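Local coordinates for protein putative phosphomannomutase (Thermus thermophilus, PDB 1TUO) that probably acts as a magnesium-dependent mutase of the phosphohexose mutase family, moving a phosphoryl group from one position of a sugar phosphate to another, at residues His167-Phe176 and Leu350-Ala361; Phe176-Gly186 and Ile204-His214. All coordinates share one frame; numbering follows the deposited sequence.

Interaction 1. Residues His167-Phe176 and Leu350-Ala361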
loop_
_atom_site.group_PDB
_atom_site.type_symbol
_atom_site.label_atom_id
_atom_site.label_comp_id
_atom_site.label_asym_id
_atom_site.label_seq_id
_atom_site.Cartn_x
_atom_site.Cartn_y
_atom_site.Cartn_z
ATOM N N HIS A 167 -2.324 -9.823 -15.772
ATOM C CA HIS A 167 -1.681 -8.512 -15.861
ATOM C C HIS A 167 -0.163 -8.587 -15.903
ATOM O O HIS A 167 0.521 -7.577 -15.710
ATOM C CB HIS A 167 -2.112 -7.650 -14.674
ATOM C CG HIS A 167 -3.595 -7.547 -14.522
ATOM N ND1 HIS A 167 -4.403 -6.988 -15.488
ATOM C CD2 HIS A 167 -4.421 -7.964 -13.534
ATOM C CE1 HIS A 167 -5.663 -7.066 -15.103
ATOM N NE2 HIS A 167 -5.702 -7.655 -13.920
ATOM N N LEU A 168 0.359 -9.777 -16.169
ATOM C CA LEU A 168 1.798 -9.983 -16.218
ATOM C C LEU A 168 2.244 -10.660 -17.507
ATOM O O LEU A 168 1.500 -11.443 -18.101
ATOM C CB LEU A 168 2.230 -10.828 -15.017
ATOM C CG LEU A 168 2.097 -10.145 -13.654
ATOM C CD1 LEU A 168 2.041 -11.184 -12.550
ATOM C CD2 LEU A 168 3.273 -9.199 -13.451
ATOM N N ASP A 169 3.458 -10.340 -17.944
ATOM C CA ASP A 169 4.014 -10.944 -19.149
ATOM C C ASP A 169 4.768 -12.173 -18.653
ATOM O O ASP A 169 5.937 -12.089 -18.285
ATOM C CB ASP A 169 4.975 -9.977 -19.837
ATOM C CG ASP A 169 5.394 -10.455 -21.215
ATOM O OD1 ASP A 169 5.679 -11.661 -21.362
ATOM O OD2 ASP A 169 5.450 -9.620 -22.145
ATOM N N LEU A 170 4.089 -13.317 -18.628
ATOM C CA LEU A 170 4.705 -14.538 -18.139
ATOM C C LEU A 170 5.919 -14.957 -18.959
ATOM O O LEU A 170 6.898 -15.461 -18.412
ATOM C CB LEU A 170 3.667 -15.668 -18.095
ATOM C CG LEU A 170 2.452 -15.381 -17.201
ATOM C CD1 LEU A 170 1.533 -16.594 -17.183
ATOM C CD2 LEU A 170 2.907 -15.046 -15.783
ATOM N N LYS A 171 5.855 -14.741 -20.268
ATOM C CA LYS A 171 6.962 -15.095 -21.153
ATOM C C LYS A 171 8.202 -14.294 -20.759
ATOM O O LYS A 171 9.301 -14.837 -20.636
ATOM C CB LYS A 171 6.577 -14.797 -22.604
ATOM C CG LYS A 171 7.597 -15.239 -23.634
ATOM C CD LYS A 171 7.061 -15.035 -25.047
ATOM C CE LYS A 171 8.098 -15.409 -26.099
ATOM N NZ LYS A 171 8.510 -16.837 -26.001
ATOM N N ALA A 172 8.015 -12.998 -20.544
ATOM C CA ALA A 172 9.120 -12.132 -20.156
ATOM C C ALA A 172 9.630 -12.517 -18.769
ATOM O O ALA A 172 10.838 -12.586 -18.537
ATOM C CB ALA A 172 8.671 -10.676 -20.172
ATOM N N LEU A 173 8.704 -12.781 -17.851
ATOM C CA LEU A 173 9.061 -13.159 -16.487
ATOM C C LEU A 173 9.970 -14.380 -16.404
ATOM O O LEU A 173 10.879 -14.430 -15.575
ATOM C CB LEU A 173 7.800 -13.430 -15.663
ATOM C CG LEU A 173 7.127 -12.235 -14.991
ATOM C CD1 LEU A 173 5.796 -12.672 -14.392
ATOM C CD2 LEU A 173 8.052 -11.679 -13.913
ATOM N N SER A 174 9.714 -15.370 -17.254
ATOM C CA SER A 174 10.509 -16.594 -17.254
ATOM C C SER A 174 11.979 -16.304 -17.535
ATOM O O SER A 174 12.849 -17.118 -17.232
ATOM C CB SER A 174 9.969 -17.575 -18.300
ATOM O OG SER A 174 10.157 -17.073 -19.611
ATOM N N GLY A 175 12.250 -15.135 -18.109
ATOM C CA GLY A 175 13.616 -14.763 -18.426
ATOM C C GLY A 175 14.439 -14.264 -17.251
ATOM O O GLY A 175 15.658 -14.132 -17.370
ATOM N N PHE A 176 13.794 -13.983 -16.119
ATOM C CA PHE A 176 14.522 -13.495 -14.950
ATOM C C PHE A 176 15.662 -14.454 -14.638
ATOM O O PHE A 176 15.450 -15.658 -14.498
ATOM C CB PHE A 176 13.594 -13.373 -13.735
ATOM C CG PHE A 176 14.266 -12.793 -12.520
ATOM C CD1 PHE A 176 14.810 -11.510 -12.556
ATOM C CD2 PHE A 176 14.373 -13.532 -11.346
ATOM C CE1 PHE A 176 15.453 -10.973 -11.438
ATOM C CE2 PHE A 176 15.015 -13.004 -10.222
ATOM C CZ PHE A 176 15.556 -11.722 -10.272
ATOM N N LEU A 350 1.293 -7.566 -6.574
ATOM C CA LEU A 350 1.427 -7.283 -8.001
ATOM C C LEU A 350 2.614 -6.350 -8.229
ATOM O O LEU A 350 3.312 -6.467 -9.235
ATOM C CB LEU A 350 0.156 -6.647 -8.573
ATOM C CG LEU A 350 0.246 -6.324 -10.070
ATOM C CD1 LEU A 350 0.649 -7.586 -10.838
ATOM C CD2 LEU A 350 -1.089 -5.802 -10.574
ATOM N N THR A 351 2.855 -5.428 -7.296
ATOM C CA THR A 351 3.986 -4.518 -7.454
ATOM C C THR A 351 5.279 -5.318 -7.473
ATOM O O THR A 351 6.168 -5.060 -8.287
ATOM C CB THR A 351 4.075 -3.483 -6.310
ATOM O OG1 THR A 351 2.911 -2.653 -6.321
ATOM C CG2 THR A 351 5.292 -2.594 -6.506
ATOM N N SER A 352 5.384 -6.291 -6.573
ATOM C CA SER A 352 6.577 -7.121 -6.510
ATOM C C SER A 352 6.771 -7.859 -7.829
ATOM O O SER A 352 7.876 -7.902 -8.373
ATOM C CB SER A 352 6.461 -8.135 -5.372
ATOM O OG SER A 352 6.425 -7.479 -4.118
ATOM N N LEU A 353 5.691 -8.435 -8.345
ATOM C CA LEU A 353 5.766 -9.179 -9.595
ATOM C C LEU A 353 6.091 -8.299 -10.800
ATOM O O LEU A 353 6.796 -8.739 -11.711
ATOM C CB LEU A 353 4.466 -9.964 -9.818
ATOM C CG LEU A 353 4.272 -11.079 -8.780
ATOM C CD1 LEU A 353 2.869 -11.673 -8.861
ATOM C CD2 LEU A 353 5.330 -12.153 -9.006
ATOM N N LEU A 354 5.597 -7.061 -10.818
ATOM C CA LEU A 354 5.905 -6.168 -11.935
ATOM C C LEU A 354 7.365 -5.729 -11.861
ATOM O O LEU A 354 8.019 -5.543 -12.891
ATOM C CB LEU A 354 4.979 -4.950 -11.934
ATOM C CG LEU A 354 3.529 -5.246 -12.344
ATOM C CD1 LEU A 354 2.650 -4.043 -12.055
ATOM C CD2 LEU A 354 3.477 -5.608 -13.830
ATOM N N LEU A 355 7.886 -5.561 -10.648
ATOM C CA LEU A 355 9.291 -5.182 -10.512
ATOM C C LEU A 355 10.118 -6.321 -11.096
ATOM O O LEU A 355 11.056 -6.099 -11.856
ATOM C CB LEU A 355 9.660 -4.970 -9.040
ATOM C CG LEU A 355 9.128 -3.654 -8.470
ATOM C CD1 LEU A 355 9.256 -3.630 -6.957
ATOM C CD2 LEU A 355 9.897 -2.494 -9.105
ATOM N N LEU A 356 9.744 -7.545 -10.740
ATOM C CA LEU A 356 10.421 -8.735 -11.233
ATOM C C LEU A 356 10.326 -8.784 -12.762
ATOM O O LEU A 356 11.313 -9.079 -13.451
ATOM C CB LEU A 356 9.780 -9.981 -10.609
ATOM C CG LEU A 356 10.416 -11.343 -10.891
ATOM C CD1 LEU A 356 11.845 -11.376 -10.373
ATOM C CD2 LEU A 356 9.578 -12.426 -10.213
ATOM N N GLU A 357 9.143 -8.487 -13.296
ATOM C CA GLU A 357 8.955 -8.490 -14.746
ATOM C C GLU A 357 9.860 -7.454 -15.418
ATOM O O GLU A 357 10.536 -7.761 -16.405
ATOM C CB GLU A 357 7.499 -8.184 -15.111
ATOM C CG GLU A 357 7.199 -8.330 -16.613
ATOM C CD GLU A 357 5.799 -7.884 -16.992
ATOM O OE1 GLU A 357 4.825 -8.447 -16.450
ATOM O OE2 GLU A 357 5.668 -6.972 -17.836
ATOM N N SER A 358 9.874 -6.233 -14.882
ATOM C CA SER A 358 10.686 -5.153 -15.449
ATOM C C SER A 358 12.161 -5.528 -15.563
ATOM O O SER A 358 12.804 -5.254 -16.579
ATOM C CB SER A 358 10.566 -3.870 -14.606
ATOM O OG SER A 358 11.259 -3.990 -13.374
ATOM N N VAL A 359 12.699 -6.150 -14.524
ATOM C CA VAL A 359 14.102 -6.536 -14.540
ATOM C C VAL A 359 14.366 -7.577 -15.624
ATOM O O VAL A 359 15.341 -7.477 -16.369
ATOM C CB VAL A 359 14.539 -7.082 -13.169
ATOM C CG1 VAL A 359 15.965 -7.612 -13.244
ATOM C CG2 VAL A 359 14.448 -5.964 -12.124
ATOM N N ALA A 360 13.482 -8.562 -15.728
ATOM C CA ALA A 360 13.642 -9.615 -16.727
ATOM C C ALA A 360 13.482 -9.094 -18.154
ATOM O O ALA A 360 14.304 -9.386 -19.030
ATOM C CB ALA A 360 12.646 -10.734 -16.463
ATOM N N ALA A 361 12.432 -8.312 -18.384
ATOM C CA ALA A 361 12.155 -7.767 -19.708
ATOM C C ALA A 361 13.198 -6.761 -20.197
ATOM O O ALA A 361 13.627 -6.820 -21.352
ATOM C CB ALA A 361 10.770 -7.130 -19.725
HETATM O O HOH W 1 2.735 -6.543 -17.241
HETATM O O HOH W 2 12.872 -12.205 -20.111
#

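Interaction 2. Residues Phe176-Gly186 and Ile204-His214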
loop_
_atom_site.group_PDB
_atom_site.type_symbol
_atom_site.label_atom_id
_atom_site.label_comp_id
_atom_site.label_asym_id
_atom_site.label_seq_id
_atom_site.Cartn_x
_atom_site.Cartn_y
_atom_site.Cartn_z
ATOM N N PHE A 176 13.794 -13.983 -16.119
ATOM C CA PHE A 176 14.522 -13.495 -14.950
ATOM C C PHE A 176 15.662 -14.454 -14.638
ATOM O O PHE A 176 15.450 -15.658 -14.498
ATOM C CB PHE A 176 13.594 -13.373 -13.735
ATOM C CG PHE A 176 14.266 -12.793 -12.520
ATOM C CD1 PHE A 176 14.810 -11.510 -12.556
ATOM C CD2 PHE A 176 14.373 -13.532 -11.346
ATOM C CE1 PHE A 176 15.453 -10.973 -11.438
ATOM C CE2 PHE A 176 15.015 -13.004 -10.222
ATOM C CZ PHE A 176 15.556 -11.722 -10.272
ATOM N N SER A 177 16.871 -13.914 -14.517
ATOM C CA SER A 177 18.055 -14.728 -14.267
ATOM C C SER A 177 18.614 -14.673 -12.850
ATOM O O SER A 177 19.683 -15.221 -12.580
ATOM C CB SER A 177 19.155 -14.335 -15.259
ATOM O OG SER A 177 19.436 -12.946 -15.185
ATOM N N GLY A 178 17.901 -14.022 -11.939
ATOM C CA GLY A 178 18.393 -13.941 -10.576
ATOM C C GLY A 178 17.543 -14.699 -9.577
ATOM O O GLY A 178 16.834 -15.650 -9.922
ATOM N N VAL A 179 17.626 -14.271 -8.326
ATOM C CA VAL A 179 16.858 -14.867 -7.247
ATOM C C VAL A 179 16.059 -13.745 -6.604
ATOM O O VAL A 179 16.553 -12.626 -6.470
ATOM C CB VAL A 179 17.774 -15.495 -6.175
ATOM C CG1 VAL A 179 18.789 -14.479 -5.704
ATOM C CG2 VAL A 179 16.947 -15.977 -4.998
ATOM N N LEU A 180 14.820 -14.036 -6.230
ATOM C CA LEU A 180 13.995 -13.030 -5.585
ATOM C C LEU A 180 13.879 -13.346 -4.099
ATOM O O LEU A 180 13.455 -14.435 -3.716
ATOM C CB LEU A 180 12.597 -12.986 -6.211
ATOM C CG LEU A 180 11.620 -11.977 -5.586
ATOM C CD1 LEU A 180 12.137 -10.560 -5.779
ATOM C CD2 LEU A 180 10.246 -12.125 -6.218
ATOM N N TYR A 181 14.293 -12.400 -3.266
ATOM C CA TYR A 181 14.183 -12.574 -1.830
ATOM C C TYR A 181 12.878 -11.894 -1.453
ATOM O O TYR A 181 12.586 -10.795 -1.939
ATOM C CB TYR A 181 15.349 -11.900 -1.098
ATOM C CG TYR A 181 16.674 -12.609 -1.275
ATOM C CD1 TYR A 181 17.446 -12.413 -2.417
ATOM C CD2 TYR A 181 17.145 -13.489 -0.304
ATOM C CE1 TYR A 181 18.663 -13.079 -2.588
ATOM C CE2 TYR A 181 18.357 -14.163 -0.461
ATOM C CZ TYR A 181 19.111 -13.951 -1.606
ATOM O OH TYR A 181 20.317 -14.608 -1.762
ATOM N N HIS A 182 12.082 -12.563 -0.624
ATOM C CA HIS A 182 10.814 -12.000 -0.186
ATOM C C HIS A 182 10.741 -11.967 1.328
ATOM O O HIS A 182 10.556 -13.000 1.976
ATOM C CB HIS A 182 9.626 -12.809 -0.708
ATOM C CG HIS A 182 8.298 -12.274 -0.260
ATOM N ND1 HIS A 182 7.136 -13.014 -0.316
ATOM C CD2 HIS A 182 7.952 -11.068 0.251
ATOM C CE1 HIS A 182 6.132 -12.287 0.143
ATOM N NE2 HIS A 182 6.599 -11.102 0.492
ATOM N N ASP A 183 10.888 -10.764 1.869
ATOM C CA ASP A 183 10.808 -10.513 3.298
ATOM C C ASP A 183 9.333 -10.197 3.539
ATOM O O ASP A 183 8.835 -9.168 3.077
ATOM C CB ASP A 183 11.689 -9.307 3.629
ATOM C CG ASP A 183 11.633 -8.905 5.084
ATOM O OD1 ASP A 183 12.336 -7.930 5.422
ATOM O OD2 ASP A 183 10.907 -9.542 5.885
ATOM N N SER A 184 8.636 -11.102 4.223
ATOM C CA SER A 184 7.216 -10.919 4.517
ATOM C C SER A 184 6.994 -10.138 5.807
ATOM O O SER A 184 5.870 -9.740 6.112
ATOM C CB SER A 184 6.517 -12.281 4.611
ATOM O OG SER A 184 6.426 -12.890 3.336
ATOM N N MET A 185 8.076 -9.918 6.548
ATOM C CA MET A 185 8.044 -9.177 7.809
ATOM C C MET A 185 7.082 -9.776 8.835
ATOM O O MET A 185 6.646 -9.088 9.755
ATOM C CB MET A 185 7.678 -7.703 7.551
ATOM C CG MET A 185 8.569 -7.002 6.526
ATOM S SD MET A 185 8.259 -5.222 6.370
ATOM C CE MET A 185 9.383 -4.567 7.653
ATOM N N GLY A 186 6.779 -11.064 8.679
ATOM C CA GLY A 186 5.859 -11.737 9.582
ATOM C C GLY A 186 4.425 -11.362 9.260
ATOM O O GLY A 186 3.494 -11.675 10.014
ATOM N N ILE A 204 11.080 -19.617 -11.062
ATOM C CA ILE A 204 11.889 -18.513 -10.569
ATOM C C ILE A 204 12.072 -18.779 -9.080
ATOM O O ILE A 204 11.098 -18.936 -8.345
ATOM C CB ILE A 204 11.183 -17.158 -10.768
ATOM C CG1 ILE A 204 11.030 -16.868 -12.265
ATOM C CG2 ILE A 204 11.979 -16.050 -10.078
ATOM C CD1 ILE A 204 10.344 -15.548 -12.578
ATOM N N PRO A 205 13.324 -18.850 -8.616
ATOM C CA PRO A 205 13.565 -19.109 -7.195
ATOM C C PRO A 205 13.234 -17.943 -6.265
ATOM O O PRO A 205 13.644 -16.811 -6.502
ATOM C CB PRO A 205 15.047 -19.476 -7.164
ATOM C CG PRO A 205 15.612 -18.632 -8.262
ATOM C CD PRO A 205 14.592 -18.811 -9.364
ATOM N N VAL A 206 12.483 -18.232 -5.210
ATOM C CA VAL A 206 12.126 -17.219 -4.229
ATOM C C VAL A 206 12.633 -17.673 -2.876
ATOM O O VAL A 206 12.251 -18.738 -2.384
ATOM C CB VAL A 206 10.597 -16.999 -4.153
ATOM C CG1 VAL A 206 10.249 -16.143 -2.938
ATOM C CG2 VAL A 206 10.113 -16.312 -5.421
ATOM N N ARG A 207 13.519 -16.875 -2.290
ATOM C CA ARG A 207 14.073 -17.192 -0.988
ATOM C C ARG A 207 13.370 -16.319 0.041
ATOM O O ARG A 207 13.502 -15.099 0.032
ATOM C CB ARG A 207 15.585 -16.955 -0.992
ATOM C CG ARG A 207 16.309 -17.888 -1.959
ATOM C CD ARG A 207 17.807 -17.633 -2.003
ATOM N NE ARG A 207 18.478 -18.498 -2.976
ATOM C CZ ARG A 207 19.773 -18.427 -3.268
ATOM N NH1 ARG A 207 20.543 -17.533 -2.659
ATOM N NH2 ARG A 207 20.299 -19.238 -4.180
ATOM N N PRO A 208 12.605 -16.948 0.940
ATOM C CA PRO A 208 11.852 -16.262 1.990
ATOM C C PRO A 208 12.683 -15.720 3.141
ATOM O O PRO A 208 13.711 -16.287 3.519
ATOM C CB PRO A 208 10.883 -17.336 2.457
ATOM C CG PRO A 208 11.754 -18.552 2.422
ATOM C CD PRO A 208 12.458 -18.410 1.071
ATOM N N ILE A 209 12.208 -14.606 3.686
ATOM C CA ILE A 209 12.816 -13.944 4.830
ATOM C C ILE A 209 11.639 -13.574 5.730
ATOM O O ILE A 209 10.658 -12.987 5.262
ATOM C CB ILE A 209 13.578 -12.665 4.413
ATOM C CG1 ILE A 209 14.877 -13.046 3.698
ATOM C CG2 ILE A 209 13.879 -11.815 5.633
ATOM C CD1 ILE A 209 15.672 -11.858 3.182
ATOM N N ARG A 210 11.727 -13.939 7.006
ATOM C CA ARG A 210 10.662 -13.654 7.968
ATOM C C ARG A 210 9.287 -14.066 7.430
ATOM O O ARG A 210 8.305 -13.322 7.533
ATOM C CB ARG A 210 10.689 -12.166 8.346
ATOM C CG ARG A 210 11.956 -11.783 9.111
ATOM C CD ARG A 210 11.936 -10.378 9.714
ATOM N NE ARG A 210 11.977 -9.317 8.709
ATOM C CZ ARG A 210 12.388 -8.078 8.956
ATOM N NH1 ARG A 210 12.793 -7.740 10.177
ATOM N NH2 ARG A 210 12.410 -7.175 7.987
ATOM N N GLU A 211 9.219 -15.271 6.869
ATOM C CA GLU A 211 7.977 -15.773 6.294
ATOM C C GLU A 211 6.952 -16.243 7.312
ATOM O O GLU A 211 5.755 -16.230 7.039
ATOM C CB GLU A 211 8.267 -16.914 5.313
ATOM C CG GLU A 211 9.143 -18.020 5.873
ATOM C CD GLU A 211 9.271 -19.195 4.917
ATOM O OE1 GLU A 211 10.250 -19.963 5.048
ATOM O OE2 GLU A 211 8.389 -19.355 4.044
ATOM N N GLU A 212 7.416 -16.662 8.483
ATOM C CA GLU A 212 6.513 -17.143 9.522
ATOM C C GLU A 212 5.622 -16.026 10.061
ATOM O O GLU A 212 6.116 -14.980 10.470
ATOM C CB GLU A 212 7.326 -17.755 10.666
ATOM C CG GLU A 212 6.510 -18.181 11.870
ATOM C CD GLU A 212 7.364 -18.841 12.937
ATOM O OE1 GLU A 212 7.880 -19.949 12.673
ATOM O OE2 GLU A 212 7.525 -18.253 14.031
ATOM N N PRO A 213 4.292 -16.231 10.055
ATOM C CA PRO A 213 3.373 -15.205 10.564
ATOM C C PRO A 213 3.715 -14.939 12.027
ATOM O O PRO A 213 3.975 -15.878 12.786
ATOM C CB PRO A 213 2.001 -15.857 10.399
ATOM C CG PRO A 213 2.201 -16.762 9.204
ATOM C CD PRO A 213 3.548 -17.376 9.499
ATOM N N HIS A 214 3.710 -13.669 12.422
ATOM C CA HIS A 214 4.062 -13.299 13.789
ATOM C C HIS A 214 3.367 -11.992 14.171
ATOM O O HIS A 214 3.564 -10.968 13.522
ATOM C CB HIS A 214 5.582 -13.127 13.873
ATOM C CG HIS A 214 6.122 -13.148 15.268
ATOM N ND1 HIS A 214 5.713 -12.262 16.240
ATOM C CD2 HIS A 214 7.056 -13.940 15.848
ATOM C CE1 HIS A 214 6.372 -12.504 17.361
ATOM N NE2 HIS A 214 7.194 -13.517 17.150
#

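Interaction 1. Residues His167-Phe176 and Leu350-Ala361
Glu-357 packs its hydrocarbon stem against Leu-173 and turns its carboxylate to the backbone of Asp-169. Its CB lies 3.7 Å from Leu-173 CD2, a methyl that also rests on the helix backbone at Glu-357. With CG anti to the backbone N (chi1 -173°) and the chain extended beyond it, CD is carried out from the helix to 3.6 Å from Asp-169 CB. At the tip, OE1 accepts a nearly straight bond from Asp-169 N (2.8 Å), arriving from well above the carboxylate plane, while a water stands 2.9 Å from both OE1 and His-167 O. The second oxygen, OE2, takes a hydrogen bond from Tyr-277 and a salt bridge from Lys-281. Asp-169 has its own task as N-cap of helix 170-173, where OD1 accepts from Ala-172 N.

Apolar groups fill in on both flanks of Glu-357. Leu-168 reaches between Leu-350, Leu-353 and Leu-354, its CD2 meeting Leu-354 CD2 at 3.6 Å. Farther along the helix, Leu-356 CD1 stands over the centre of the Phe-176 ring, 3.4 Å from the centroid, in a CH-pi contact, and Val-359 CG1 comes up at the ring edge. Ala-360 CB, being small, lets Ala-172 O approach to 3.3 Å. Segment 167-176 belongs to alpha/beta/alpha domain II and the long helix to domain III, so the contact is part of the seam between them: apolar packing flanks a buried carboxylate whose amide, hydroxyl and ammonium partners probably favour its ionised form.

Interaction 2. Residues Phe176-Gly186 and Ile204-His214
Leu-180 and Arg-207 begin a ladder of backbone bonds between two parallel strands, 180-183 and 206-209. Leu-180 N donates to Pro-205 O (3.0 Å), and Leu-180 O accepts from Arg-207 N (2.8 Å). The same alternation continues through His-182, which donates to Arg-207 O and accepts from Ile-209 N, and reaches Ser-184 N, bonded to Ile-209 O. Beyond the strands, Gly-186 N binds Arg-210 O, and Gly-186 O accepts from His-214 N.

The pairing closes a beta-alpha-beta unit. Helix 192-199 makes the crossover and packs on the sheet face bearing His-182 and Val-206, strand 206-209 lies at the sheet edge, and strand 244-248 flanks 180-183 on its other side.

Charged and polar side chains meet on the face of Tyr-181, Asp-183 and Ile-209. Arg-210 grips Asp-183 side-on: NH2 reaches the syn lone pair of OD1 at 2.7 Å, and NE meets OD2 at 3.0 Å, the two planes inclined by 34°. Met-185 N reaches OD2 from the opposite face of the carboxylate, closing an Asx turn, and Thr-232 bonds OD1. Replacing Asp-183 by a leucine would probably leave the Arg-210 guanidinium without its countercharge and the turn amide of Met-185 without its acceptor. On the same face but nearer the start of the strands, Arg-207, extended from CG to NE (chi2 178°), runs alongside Tyr-181, its guanidinium almost perpendicular to the ring; NH1 makes a weak bond to the Tyr-181 OH (3.1 Å), which also bonds Glu-239. Val-179 CG2 lies over one face of that guanidinium, 3.5 Å from Arg-207 CD.

Among apolar contacts, Tyr-181 CD2 meets Ile-209 CD1 at 4.1 Å. At the start of both segments, Ile-204 CG2 comes within 3.7 Å of Phe-176 CD2.

How the interactions relate
Phe-176 belongs to both contacts, ending segment 167-176 of interaction 1 and beginning segment 176-186 of interaction 2. The centres lie about 16 Å apart, yet the contacts touch directly. Ile-204 CD1 is 3.2 Å from Leu-173 O and 4.0 Å from Leu-356 CD2, and that leucine methyl stands 4.1 Å from Leu-180 CD2. Interaction 2, nested within the chain loop closed by interaction 1, builds an edge of the domain II sheet; interaction 1 joins that domain to domain III. At the far end of 176-186, Gly-186 O accepts from Thr-57 of domain I.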